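Local atomic coordinates of AT-less polyketide synthase (Streptomyces platensis subsp. rosaceus, PDB entry 4TKT), a protein that probably catalyses the decarboxylative condensation that lengthens the polyketide chain, as a ketosynthase domain of the AT-less isomigrastatin assembly line. Residues Glu505-Val513 and Ala576-Ala584; His455-Leu464 and Ala491-Gln501. All blocks are in the same frame, centred on the assembly; numbering follows the deposited sequence.

Contact 1. Residues Glu505-Val513 and Ala576-Ala584; sequences EAMTARFAV and AEAWTSGLA
R510 and T580 bring their CA atoms to 5.3 Å where strand 509-513 and helix 576-580 run almost exactly antiparallel, at 171°, with their axes 7.8 Å apart. This is a helix packed on the middle strand of a three-stranded antiparallel sheet, and a Schellman motif at G582 ends the helix. Strand alternation sends R510 and A512 toward the helix, whereas F511 and V513 point to the other side, where helix 518-530 lies.

R510 does most of the work. With chi1 at -59° its CG stands beside the backbone N, and the extended chain beyond it crosses the face of W579. CD makes a CH-pi contact, 3.7 Å from the centroid of the six-membered ring. Farther out, CZ lies 4.4 Å from the centroid of the five-membered ring in a cation-pi stack, with guanidinium and indole planes 24° apart. A long cationic side chain with an apolar stem suits a broad, electron-rich ring. The guanidinium edge is pinned as well: NE gives a nearly straight 2.8 Å bond to O of the selenomethionine M507, and NH1 donates to W579 O, also at 2.8 Å. That carbonyl takes G582 N from the opposite face of its plane, so strand and helix end share one acceptor. G582, with its positive phi, sets its CA over a guanidinium face, and NH1 reaches L583 O weakly.

Small A512 and A576 let the backbones close in. A512 CB rests 3.4 Å from T580 OG1, which turns its own hydrogen back to A576 O.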
ATOM      1  N   GLU A 505     -14.917  11.119   6.124  1.00 38.20           N
ATOM      2  CA  GLU A 505     -16.344  10.843   6.251  1.00 42.71           C
ATOM      3  C   GLU A 505     -16.893  11.469   7.527  1.00 44.54           C
ATOM      4  O   GLU A 505     -16.305  11.319   8.599  1.00 45.62           O
ATOM      5  CB  GLU A 505     -16.611   9.338   6.267  1.00 50.54           C
ATOM      6  CG  GLU A 505     -15.873   8.551   5.201  1.00 64.44           C
ATOM      7  CD  GLU A 505     -16.498   8.694   3.832  1.00 73.14           C
ATOM      8  OE1 GLU A 505     -17.664   9.138   3.754  1.00 77.46           O
ATOM      9  OE2 GLU A 505     -15.821   8.359   2.836  1.00 72.54           O
ATOM     10  N   ALA A 506     -18.016  12.167   7.415  1.00 45.22           N
ATOM     11  CA  ALA A 506     -18.680  12.711   8.592  1.00 34.29           C
ATOM     12  C   ALA A 506     -19.406  11.596   9.338  1.00 46.32           C
ATOM     13  O   ALA A 506     -20.454  11.127   8.898  1.00 48.42           O
ATOM     14  CB  ALA A 506     -19.647  13.813   8.197  1.00 34.54           C
HETATM   15  N   MSE A 507     -18.848  11.172  10.467  1.00 35.73           N
HETATM   16  CA  MSE A 507     -19.393  10.035  11.199  1.00 37.27           C
HETATM   17  C   MSE A 507     -20.161  10.472  12.447  1.00 39.59           C
HETATM   18  O   MSE A 507     -20.387  11.660  12.659  1.00 45.07           O
HETATM   19  CB  MSE A 507     -18.272   9.063  11.571  1.00 40.21           C
HETATM   20  CG  MSE A 507     -17.420   8.637  10.381  1.00 44.51           C
HETATM   21 SE   MSE A 507     -16.144   7.213  10.792  1.00 60.73          SE
HETATM   22  CE  MSE A 507     -15.181   7.162   9.088  1.00 66.56           C
ATOM     23  N   THR A 508     -20.555   9.500  13.265  1.00 37.83           N
ATOM     24  CA  THR A 508     -21.468   9.734  14.383  1.00 40.83           C
ATOM     25  C   THR A 508     -20.886  10.629  15.476  1.00 43.99           C
ATOM     26  O   THR A 508     -21.375  11.734  15.704  1.00 49.44           O
ATOM     27  CB  THR A 508     -21.899   8.402  15.020  1.00 42.62           C
ATOM     28  OG1 THR A 508     -22.453   7.550  14.011  1.00 56.88           O
ATOM     29  CG2 THR A 508     -22.936   8.638  16.100  1.00 36.29           C
ATOM     30  N   ALA A 509     -19.854  10.144  16.159  1.00 42.27           N
ATOM     31  CA  ALA A 509     -19.192  10.925  17.197  1.00 41.44           C
ATOM     32  C   ALA A 509     -18.308  11.986  16.562  1.00 38.57           C
ATOM     33  O   ALA A 509     -17.433  11.669  15.757  1.00 35.54           O
ATOM     34  CB  ALA A 509     -18.377  10.023  18.109  1.00 43.79           C
ATOM     35  N   ARG A 510     -18.532  13.246  16.926  1.00 35.97           N
ATOM     36  CA  ARG A 510     -17.873  14.354  16.244  1.00 35.86           C
ATOM     37  C   ARG A 510     -17.121  15.296  17.179  1.00 46.54           C
ATOM     38  O   ARG A 510     -17.433  15.410  18.364  1.00 47.78           O
ATOM     39  CB  ARG A 510     -18.901  15.145  15.436  1.00 38.79           C
ATOM     40  CG  ARG A 510     -19.625  14.305  14.401  1.00 35.48           C
ATOM     41  CD  ARG A 510     -20.565  15.133  13.544  1.00 35.48           C
ATOM     42  NE  ARG A 510     -21.136  14.327  12.471  1.00 43.61           N
ATOM     43  CZ  ARG A 510     -21.925  14.802  11.514  1.00 44.73           C
ATOM     44  NH1 ARG A 510     -22.245  16.087  11.492  1.00 35.54           N
ATOM     45  NH2 ARG A 510     -22.393  13.989  10.578  1.00 35.20           N
ATOM     46  N   PHE A 511     -16.123  15.972  16.621  1.00 45.61           N
ATOM     47  CA  PHE A 511     -15.323  16.938  17.360  1.00 43.69           C
ATOM     48  C   PHE A 511     -14.881  18.069  16.439  1.00 41.04           C
ATOM     49  O   PHE A 511     -14.325  17.828  15.369  1.00 42.95           O
ATOM     50  CB  PHE A 511     -14.105  16.261  17.991  1.00 39.22           C
ATOM     51  CG  PHE A 511     -13.181  17.211  18.696  1.00 37.34           C
ATOM     52  CD1 PHE A 511     -13.490  17.690  19.959  1.00 38.55           C
ATOM     53  CD2 PHE A 511     -12.001  17.623  18.099  1.00 39.39           C
ATOM     54  CE1 PHE A 511     -12.641  18.564  20.613  1.00 38.26           C
ATOM     55  CE2 PHE A 511     -11.147  18.500  18.747  1.00 45.97           C
ATOM     56  CZ  PHE A 511     -11.469  18.970  20.007  1.00 43.32           C
ATOM     57  N   ALA A 512     -15.138  19.304  16.855  1.00 40.37           N
ATOM     58  CA  ALA A 512     -14.738  20.465  16.071  1.00 37.03           C
ATOM     59  C   ALA A 512     -14.125  21.535  16.965  1.00 37.55           C
ATOM     60  O   ALA A 512     -14.592  21.765  18.079  1.00 39.32           O
ATOM     61  CB  ALA A 512     -15.924  21.025  15.308  1.00 36.86           C
ATOM     62  N   VAL A 513     -13.076  22.184  16.474  1.00 37.85           N
ATOM     63  CA  VAL A 513     -12.416  23.235  17.237  1.00 38.45           C
ATOM     64  C   VAL A 513     -11.865  24.328  16.321  1.00 38.77           C
ATOM     65  O   VAL A 513     -11.233  24.044  15.303  1.00 39.24           O
ATOM     66  CB  VAL A 513     -11.275  22.663  18.112  1.00 44.98           C
ATOM     67  CG1 VAL A 513     -10.309  21.835  17.275  1.00 43.05           C
ATOM     68  CG2 VAL A 513     -10.546  23.776  18.848  1.00 45.30           C
ATOM     69  N   ALA A 576     -19.496  25.220  13.230  1.00 45.48           N
ATOM     70  CA  ALA A 576     -18.763  24.135  13.870  1.00 47.08           C
ATOM     71  C   ALA A 576     -19.602  23.442  14.935  1.00 49.02           C
ATOM     72  O   ALA A 576     -19.605  22.216  15.036  1.00 53.35           O
ATOM     73  CB  ALA A 576     -17.470  24.659  14.477  1.00 40.88           C
ATOM     74  N   GLU A 577     -20.312  24.230  15.732  1.00 49.20           N
ATOM     75  CA  GLU A 577     -21.129  23.668  16.797  1.00 43.91           C
ATOM     76  C   GLU A 577     -22.306  22.901  16.207  1.00 43.09           C
ATOM     77  O   GLU A 577     -22.643  21.812  16.672  1.00 39.55           O
ATOM     78  CB  GLU A 577     -21.616  24.766  17.740  1.00 43.16           C
ATOM     79  CG  GLU A 577     -22.265  24.241  19.009  1.00 55.43           C
ATOM     80  CD  GLU A 577     -22.449  25.316  20.063  1.00 64.59           C
ATOM     81  OE1 GLU A 577     -22.235  26.507  19.747  1.00 71.25           O
ATOM     82  OE2 GLU A 577     -22.802  24.970  21.209  1.00 65.76           O
ATOM     83  N   ALA A 578     -22.915  23.471  15.173  1.00 41.09           N
ATOM     84  CA  ALA A 578     -24.051  22.844  14.508  1.00 41.22           C
ATOM     85  C   ALA A 578     -23.638  21.528  13.868  1.00 47.37           C
ATOM     86  O   ALA A 578     -24.361  20.537  13.948  1.00 47.32           O
ATOM     87  CB  ALA A 578     -24.638  23.777  13.466  1.00 42.43           C
ATOM     88  N   TRP A 579     -22.469  21.529  13.235  1.00 40.02           N
ATOM     89  CA  TRP A 579     -21.944  20.332  12.595  1.00 46.06           C
ATOM     90  C   TRP A 579     -21.708  19.229  13.621  1.00 39.67           C
ATOM     91  O   TRP A 579     -22.074  18.078  13.403  1.00 37.55           O
ATOM     92  CB  TRP A 579     -20.647  20.644  11.846  1.00 39.21           C
ATOM     93  CG  TRP A 579     -20.018  19.430  11.236  1.00 48.10           C
ATOM     94  CD1 TRP A 579     -20.269  18.909   9.998  1.00 38.44           C
ATOM     95  CD2 TRP A 579     -19.038  18.577  11.839  1.00 45.70           C
ATOM     96  NE1 TRP A 579     -19.503  17.786   9.794  1.00 40.54           N
ATOM     97  CE2 TRP A 579     -18.740  17.560  10.909  1.00 42.47           C
ATOM     98  CE3 TRP A 579     -18.384  18.575  13.075  1.00 36.96           C
ATOM     99  CZ2 TRP A 579     -17.816  16.553  11.176  1.00 35.97           C
ATOM    100  CZ3 TRP A 579     -17.467  17.573  13.338  1.00 38.68           C
ATOM    101  CH2 TRP A 579     -17.192  16.576  12.394  1.00 35.62           C
ATOM    102  N   THR A 580     -21.100  19.599  14.743  1.00 37.95           N
ATOM    103  CA  THR A 580     -20.845  18.664  15.831  1.00 37.12           C
ATOM    104  C   THR A 580     -22.149  18.051  16.335  1.00 45.43           C
ATOM    105  O   THR A 580     -22.187  16.889  16.737  1.00 40.38           O
ATOM    106  CB  THR A 580     -20.111  19.358  16.992  1.00 37.22           C
ATOM    107  OG1 THR A 580     -18.905  19.951  16.499  1.00 47.42           O
ATOM    108  CG2 THR A 580     -19.768  18.366  18.090  1.00 36.47           C
ATOM    109  N   SER A 581     -23.221  18.835  16.288  1.00 48.47           N
ATOM    110  CA  SER A 581     -24.530  18.372  16.731  1.00 46.66           C
ATOM    111  C   SER A 581     -25.163  17.405  15.738  1.00 46.79           C
ATOM    112  O   SER A 581     -26.179  16.780  16.040  1.00 50.54           O
ATOM    113  CB  SER A 581     -25.463  19.558  16.965  1.00 50.80           C
ATOM    114  OG  SER A 581     -24.971  20.381  18.006  1.00 66.58           O
ATOM    115  N   GLY A 582     -24.571  17.290  14.554  1.00 41.65           N
ATOM    116  CA  GLY A 582     -25.026  16.317  13.578  1.00 43.35           C
ATOM    117  C   GLY A 582     -25.426  16.888  12.229  1.00 46.92           C
ATOM    118  O   GLY A 582     -25.737  16.139  11.304  1.00 52.55           O
ATOM    119  N   LEU A 583     -25.419  18.212  12.115  1.00 46.57           N
ATOM    120  CA  LEU A 583     -25.794  18.872  10.870  1.00 47.54           C
ATOM    121  C   LEU A 583     -24.828  18.525   9.744  1.00 52.88           C
ATOM    122  O   LEU A 583     -23.613  18.638   9.900  1.00 57.12           O
ATOM    123  CB  LEU A 583     -25.845  20.390  11.060  1.00 50.12           C
ATOM    124  CG  LEU A 583     -26.121  21.226   9.806  1.00 56.22           C
ATOM    125  CD1 LEU A 583     -27.538  20.992   9.300  1.00 52.38           C
ATOM    126  CD2 LEU A 583     -25.874  22.706  10.067  1.00 61.58           C
ATOM    127  N   ALA A 584     -25.374  18.094   8.612  1.00 50.05           N
ATOM    128  CA  ALA A 584     -24.559  17.821   7.437  1.00 46.44           C
ATOM    129  C   ALA A 584     -24.027  19.131   6.874  1.00 48.99           C
ATOM    130  O   ALA A 584     -24.762  20.108   6.772  1.00 53.54           O
ATOM    131  CB  ALA A 584     -25.361  17.072   6.391  1.00 43.17           C
TER

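Contact 2. Residues His455-Leu464 and Ala491-Gln501; sequences HRGETVVVVL and ADLPDIAYTLQ
Q501 reaches V461 because chi1 of -77° places its CG beside the backbone N and the rest of the chain runs out extended, carrying the amide across to the strand. L500 starts the same way, and with its second torsion anti its two methyls reach V462 and L464.

The side chains of Q501 and V461 cross at about a right angle, and NE2, lying in the plane of the V461 carbonyl, donates to V461 O at 2.9 Å. Its OE1 is held by H591, so both ends of the amide are used and its rotation is fixed; a glutamine suits a buried place that asks for a donor and an acceptor. V461 O takes a second bond from a water that also joins V463 N and A497 O. Another water links V463 O with L500 O. V461 O, V463 N and V463 O, on the side of this edge strand away from strand 509-515, thus find partners in the helix and in water.

Between these polar points the packing is apolar. A497 has only a methyl group, and its CB sits 3.8 Å from V460 CB and 3.6 Å from V461 O, allowing close approach. L500 CD1 touches V462 CG1 at 3.7 Å, while L500 CD2 meets L464 CD1 at 4.1 Å, so the forked leucine spans two residues of the strand. At the exposed end, A491 CB lies over a face of the R456 guanidinium, 3.5 Å from NH1.

Strand and helix axes cross at 40°, closing the edge of the antiparallel sheet in the alpha/beta linker domain that accompanies ketosynthases.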
ATOM      1  N   HIS A 455      -4.592  31.884   3.509  1.00 86.02           N
ATOM      2  CA  HIS A 455      -5.109  32.385   4.778  1.00 86.87           C
ATOM      3  C   HIS A 455      -4.153  32.072   5.924  1.00 78.35           C
ATOM      4  O   HIS A 455      -4.520  31.399   6.887  1.00 73.53           O
ATOM      5  CB  HIS A 455      -6.490  31.792   5.069  1.00 92.21           C
ATOM      6  CG  HIS A 455      -7.536  32.178   4.072  1.00 94.79           C
ATOM      7  ND1 HIS A 455      -8.317  33.305   4.212  1.00 97.43           N
ATOM      8  CD2 HIS A 455      -7.931  31.588   2.919  1.00 91.46           C
ATOM      9  CE1 HIS A 455      -9.148  33.393   3.189  1.00 96.24           C
ATOM     10  NE2 HIS A 455      -8.935  32.363   2.389  1.00 93.04           N
ATOM     11  N   ARG A 456      -2.926  32.569   5.812  1.00 73.12           N
ATOM     12  CA  ARG A 456      -1.901  32.324   6.818  1.00 64.47           C
ATOM     13  C   ARG A 456      -2.178  33.103   8.100  1.00 58.47           C
ATOM     14  O   ARG A 456      -2.352  34.324   8.073  1.00 50.92           O
ATOM     15  CB  ARG A 456      -0.522  32.691   6.269  1.00 63.43           C
ATOM     16  CG  ARG A 456       0.635  32.379   7.206  1.00 71.47           C
ATOM     17  CD  ARG A 456       1.946  32.898   6.631  1.00 85.17           C
ATOM     18  NE  ARG A 456       3.075  32.711   7.539  1.00 92.95           N
ATOM     19  CZ  ARG A 456       3.988  31.753   7.412  1.00 92.96           C
ATOM     20  NH1 ARG A 456       3.912  30.889   6.408  1.00 92.08           N
ATOM     21  NH2 ARG A 456       4.981  31.661   8.287  1.00 90.68           N
ATOM     22  N   GLY A 457      -2.223  32.388   9.220  1.00 55.59           N
ATOM     23  CA  GLY A 457      -2.427  33.009  10.515  1.00 57.52           C
ATOM     24  C   GLY A 457      -3.883  33.092  10.928  1.00 58.26           C
ATOM     25  O   GLY A 457      -4.189  33.274  12.106  1.00 55.43           O
ATOM     26  N   GLU A 458      -4.784  32.959   9.959  1.00 62.89           N
ATOM     27  CA  GLU A 458      -6.215  33.077  10.219  1.00 58.76           C
ATOM     28  C   GLU A 458      -6.747  31.899  11.028  1.00 58.21           C
ATOM     29  O   GLU A 458      -6.088  30.865  11.151  1.00 56.64           O
ATOM     30  CB  GLU A 458      -6.990  33.191   8.903  1.00 62.83           C
ATOM     31  CG  GLU A 458      -6.506  34.296   7.975  1.00 77.68           C
ATOM     32  CD  GLU A 458      -6.852  35.691   8.471  1.00 98.06           C
ATOM     33  OE1 GLU A 458      -7.571  35.812   9.486  1.00106.56           O
ATOM     34  OE2 GLU A 458      -6.406  36.672   7.839  1.00105.69           O
ATOM     35  N   THR A 459      -7.944  32.067  11.582  1.00 61.00           N
ATOM     36  CA  THR A 459      -8.599  31.004  12.334  1.00 52.71           C
ATOM     37  C   THR A 459      -9.208  29.973  11.392  1.00 52.03           C
ATOM     38  O   THR A 459      -9.983  30.315  10.500  1.00 53.69           O
ATOM     39  CB  THR A 459      -9.706  31.554  13.259  1.00 50.56           C
ATOM     40  OG1 THR A 459      -9.119  32.315  14.320  1.00 45.83           O
ATOM     41  CG2 THR A 459     -10.512  30.414  13.860  1.00 53.16           C
ATOM     42  N   VAL A 460      -8.844  28.713  11.594  1.00 48.57           N
ATOM     43  CA  VAL A 460      -9.428  27.615  10.839  1.00 47.21           C
ATOM     44  C   VAL A 460     -10.272  26.746  11.764  1.00 47.41           C
ATOM     45  O   VAL A 460     -10.193  26.865  12.989  1.00 49.86           O
ATOM     46  CB  VAL A 460      -8.348  26.747  10.163  1.00 48.21           C
ATOM     47  CG1 VAL A 460      -7.425  27.612   9.324  1.00 41.28           C
ATOM     48  CG2 VAL A 460      -7.555  25.970  11.206  1.00 40.43           C
ATOM     49  N   VAL A 461     -11.084  25.875  11.179  1.00 39.13           N
ATOM     50  CA  VAL A 461     -11.891  24.960  11.972  1.00 45.51           C
ATOM     51  C   VAL A 461     -11.471  23.511  11.706  1.00 43.77           C
ATOM     52  O   VAL A 461     -11.653  22.983  10.610  1.00 45.96           O
ATOM     53  CB  VAL A 461     -13.401  25.155  11.692  1.00 50.32           C
ATOM     54  CG1 VAL A 461     -13.655  25.376  10.210  1.00 54.36           C
ATOM     55  CG2 VAL A 461     -14.212  23.982  12.231  1.00 37.68           C
ATOM     56  N   VAL A 462     -10.881  22.887  12.722  1.00 40.65           N
ATOM     57  CA  VAL A 462     -10.406  21.514  12.626  1.00 37.76           C
ATOM     58  C   VAL A 462     -11.509  20.550  13.040  1.00 37.21           C
ATOM     59  O   VAL A 462     -12.089  20.681  14.116  1.00 47.14           O
ATOM     60  CB  VAL A 462      -9.155  21.284  13.504  1.00 47.76           C
ATOM     61  CG1 VAL A 462      -8.764  19.814  13.511  1.00 37.85           C
ATOM     62  CG2 VAL A 462      -7.999  22.142  13.016  1.00 38.83           C
ATOM     63  N   VAL A 463     -11.788  19.576  12.183  1.00 38.81           N
ATOM     64  CA  VAL A 463     -12.919  18.679  12.380  1.00 39.53           C
ATOM     65  C   VAL A 463     -12.467  17.217  12.468  1.00 41.04           C
ATOM     66  O   VAL A 463     -11.509  16.812  11.809  1.00 47.28           O
ATOM     67  CB  VAL A 463     -13.954  18.873  11.243  1.00 39.75           C
ATOM     68  CG1 VAL A 463     -14.392  17.547  10.636  1.00 40.08           C
ATOM     69  CG2 VAL A 463     -15.138  19.681  11.738  1.00 36.16           C
ATOM     70  N   LEU A 464     -13.155  16.437  13.297  1.00 40.53           N
ATOM     71  CA  LEU A 464     -12.783  15.048  13.542  1.00 35.70           C
ATOM     72  C   LEU A 464     -14.012  14.206  13.878  1.00 35.47           C
ATOM     73  O   LEU A 464     -14.835  14.608  14.698  1.00 42.61           O
ATOM     74  CB  LEU A 464     -11.768  14.974  14.683  1.00 36.13           C
ATOM     75  CG  LEU A 464     -10.588  14.013  14.561  1.00 46.33           C
ATOM     76  CD1 LEU A 464      -9.806  14.290  13.289  1.00 50.72           C
ATOM     77  CD2 LEU A 464      -9.691  14.145  15.780  1.00 36.76           C
ATOM     78  N   ALA A 491       1.592  27.331  10.167  1.00 46.25           N
ATOM     79  CA  ALA A 491       1.351  27.665   8.770  1.00 52.85           C
ATOM     80  C   ALA A 491       0.670  26.516   8.029  1.00 52.25           C
ATOM     81  O   ALA A 491       0.157  26.697   6.925  1.00 54.00           O
ATOM     82  CB  ALA A 491       2.655  28.036   8.085  1.00 47.38           C
ATOM     83  N   ASP A 492       0.662  25.338   8.645  1.00 44.36           N
ATOM     84  CA  ASP A 492       0.054  24.162   8.035  1.00 45.34           C
ATOM     85  C   ASP A 492      -1.439  24.057   8.342  1.00 43.99           C
ATOM     86  O   ASP A 492      -2.142  23.244   7.745  1.00 47.33           O
ATOM     87  CB  ASP A 492       0.769  22.892   8.506  1.00 50.00           C
ATOM     88  CG  ASP A 492       2.246  22.884   8.152  1.00 58.80           C
ATOM     89  OD1 ASP A 492       2.598  23.346   7.048  1.00 63.84           O
ATOM     90  OD2 ASP A 492       3.055  22.417   8.980  1.00 60.45           O
ATOM     91  N   LEU A 493      -1.919  24.885   9.267  1.00 46.38           N
ATOM     92  CA  LEU A 493      -3.307  24.804   9.734  1.00 44.96           C
ATOM     93  C   LEU A 493      -4.387  24.910   8.646  1.00 44.39           C
ATOM     94  O   LEU A 493      -5.391  24.203   8.721  1.00 46.92           O
ATOM     95  CB  LEU A 493      -3.566  25.871  10.801  1.00 45.60           C
ATOM     96  CG  LEU A 493      -3.099  25.521  12.215  1.00 49.60           C
ATOM     97  CD1 LEU A 493      -3.586  26.556  13.204  1.00 60.33           C
ATOM     98  CD2 LEU A 493      -3.584  24.144  12.611  1.00 42.64           C
ATOM     99  N   PRO A 494      -4.209  25.799   7.649  1.00 45.36           N
ATOM    100  CA  PRO A 494      -5.232  25.797   6.594  1.00 41.35           C
ATOM    101  C   PRO A 494      -5.292  24.484   5.808  1.00 53.54           C
ATOM    102  O   PRO A 494      -6.378  24.055   5.415  1.00 56.12           O
ATOM    103  CB  PRO A 494      -4.797  26.952   5.688  1.00 42.26           C
ATOM    104  CG  PRO A 494      -4.052  27.869   6.593  1.00 43.11           C
ATOM    105  CD  PRO A 494      -3.317  26.968   7.539  1.00 42.92           C
ATOM    106  N   ASP A 495      -4.143  23.852   5.590  1.00 53.22           N
ATOM    107  CA  ASP A 495      -4.100  22.583   4.869  1.00 49.78           C
ATOM    108  C   ASP A 495      -4.696  21.451   5.704  1.00 49.49           C
ATOM    109  O   ASP A 495      -5.460  20.628   5.197  1.00 42.94           O
ATOM    110  CB  ASP A 495      -2.666  22.235   4.470  1.00 51.27           C
ATOM    111  CG  ASP A 495      -2.081  23.219   3.478  1.00 60.41           C
ATOM    112  OD1 ASP A 495      -2.857  23.840   2.724  1.00 66.58           O
ATOM    113  OD2 ASP A 495      -0.842  23.365   3.450  1.00 62.95           O
ATOM    114  N   ILE A 496      -4.332  21.415   6.984  1.00 52.87           N
ATOM    115  CA  ILE A 496      -4.827  20.397   7.904  1.00 38.86           C
ATOM    116  C   ILE A 496      -6.345  20.441   8.014  1.00 38.27           C
ATOM    117  O   ILE A 496      -7.014  19.415   7.899  1.00 37.60           O
ATOM    118  CB  ILE A 496      -4.212  20.566   9.304  1.00 39.32           C
ATOM    119  CG1 ILE A 496      -2.705  20.311   9.254  1.00 47.36           C
ATOM    120  CG2 ILE A 496      -4.874  19.627  10.297  1.00 38.76           C
ATOM    121  CD1 ILE A 496      -1.992  20.620  10.546  1.00 46.57           C
ATOM    122  N   ALA A 497      -6.883  21.638   8.229  1.00 38.60           N
ATOM    123  CA  ALA A 497      -8.322  21.826   8.361  1.00 38.19           C
ATOM    124  C   ALA A 497      -9.058  21.402   7.095  1.00 38.15           C
ATOM    125  O   ALA A 497     -10.073  20.713   7.162  1.00 37.18           O
ATOM    126  CB  ALA A 497      -8.638  23.277   8.696  1.00 40.87           C
ATOM    127  N   TYR A 498      -8.533  21.811   5.945  1.00 38.09           N
ATOM    128  CA  TYR A 498      -9.148  21.482   4.664  1.00 43.19           C
ATOM    129  C   TYR A 498      -9.181  19.973   4.431  1.00 42.75           C
ATOM    130  O   TYR A 498     -10.202  19.422   4.010  1.00 43.29           O
ATOM    131  CB  TYR A 498      -8.401  22.175   3.522  1.00 38.42           C
ATOM    132  CG  TYR A 498      -8.958  21.871   2.151  1.00 45.57           C
ATOM    133  CD1 TYR A 498     -10.138  22.458   1.714  1.00 44.97           C
ATOM    134  CD2 TYR A 498      -8.300  21.003   1.288  1.00 38.06           C
ATOM    135  CE1 TYR A 498     -10.652  22.186   0.460  1.00 46.53           C
ATOM    136  CE2 TYR A 498      -8.804  20.724   0.032  1.00 37.94           C
ATOM    137  CZ  TYR A 498      -9.982  21.318  -0.377  1.00 49.75           C
ATOM    138  OH  TYR A 498     -10.493  21.047  -1.626  1.00 48.94           O
ATOM    139  N   THR A 499      -8.062  19.314   4.715  1.00 37.12           N
ATOM    140  CA  THR A 499      -7.950  17.872   4.542  1.00 36.54           C
ATOM    141  C   THR A 499      -8.966  17.123   5.407  1.00 45.13           C
ATOM    142  O   THR A 499      -9.616  16.188   4.944  1.00 45.37           O
ATOM    143  CB  THR A 499      -6.526  17.373   4.879  1.00 36.76           C
ATOM    144  OG1 THR A 499      -5.573  18.014   4.020  1.00 43.38           O
ATOM    145  CG2 THR A 499      -6.424  15.870   4.693  1.00 36.18           C
ATOM    146  N   LEU A 500      -9.112  17.551   6.656  1.00 36.18           N
ATOM    147  CA  LEU A 500     -10.008  16.875   7.590  1.00 40.72           C
ATOM    148  C   LEU A 500     -11.480  17.170   7.317  1.00 35.58           C
ATOM    149  O   LEU A 500     -12.365  16.442   7.771  1.00 35.24           O
ATOM    150  CB  LEU A 500      -9.659  17.263   9.025  1.00 39.85           C
ATOM    151  CG  LEU A 500      -8.307  16.737   9.498  1.00 36.39           C
ATOM    152  CD1 LEU A 500      -7.940  17.326  10.847  1.00 43.52           C
ATOM    153  CD2 LEU A 500      -8.341  15.221   9.562  1.00 35.92           C
ATOM    154  N   GLN A 501     -11.739  18.237   6.570  1.00 37.69           N
ATOM    155  CA  GLN A 501     -13.108  18.612   6.241  1.00 37.69           C
ATOM    156  C   GLN A 501     -13.635  17.828   5.046  1.00 40.62           C
ATOM    157  O   GLN A 501     -14.628  17.107   5.153  1.00 41.56           O
ATOM    158  CB  GLN A 501     -13.199  20.114   5.960  1.00 36.34           C
ATOM    159  CG  GLN A 501     -13.176  20.982   7.205  1.00 36.65           C
ATOM    160  CD  GLN A 501     -13.048  22.453   6.881  1.00 43.93           C
ATOM    161  OE1 GLN A 501     -13.323  22.877   5.759  1.00 49.69           O
ATOM    162  NE2 GLN A 501     -12.621  23.241   7.862  1.00 41.13           N
TER
HETATM  163  O   HOH W   1     -11.075  20.286   9.609  1.00 49.75           O
HETATM  164  O   HOH W   2     -12.487  14.971   9.785  1.00 35.75           O

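Both contacts belong to the same small sheet: strand 460-466 of contact 2 and strand 509-515 of contact 1 are antiparallel neighbours, joined by probable backbone hydrogen bonds from F511 N to L464 O (2.7 Å) and from V462 N to V513 O (2.8 Å). Helix 493-502 of contact 2 leads along the chain into the strand of contact 1. Both are largely buried, with exposed residues at their ends. Contact 1, on the middle strand, is built on a charged, aromatic stack; contact 2, at an edge strand, combines aliphatic packing with water-bridged backbone groups. Side chains join them too, W579 CH2 packing against V463 CG1.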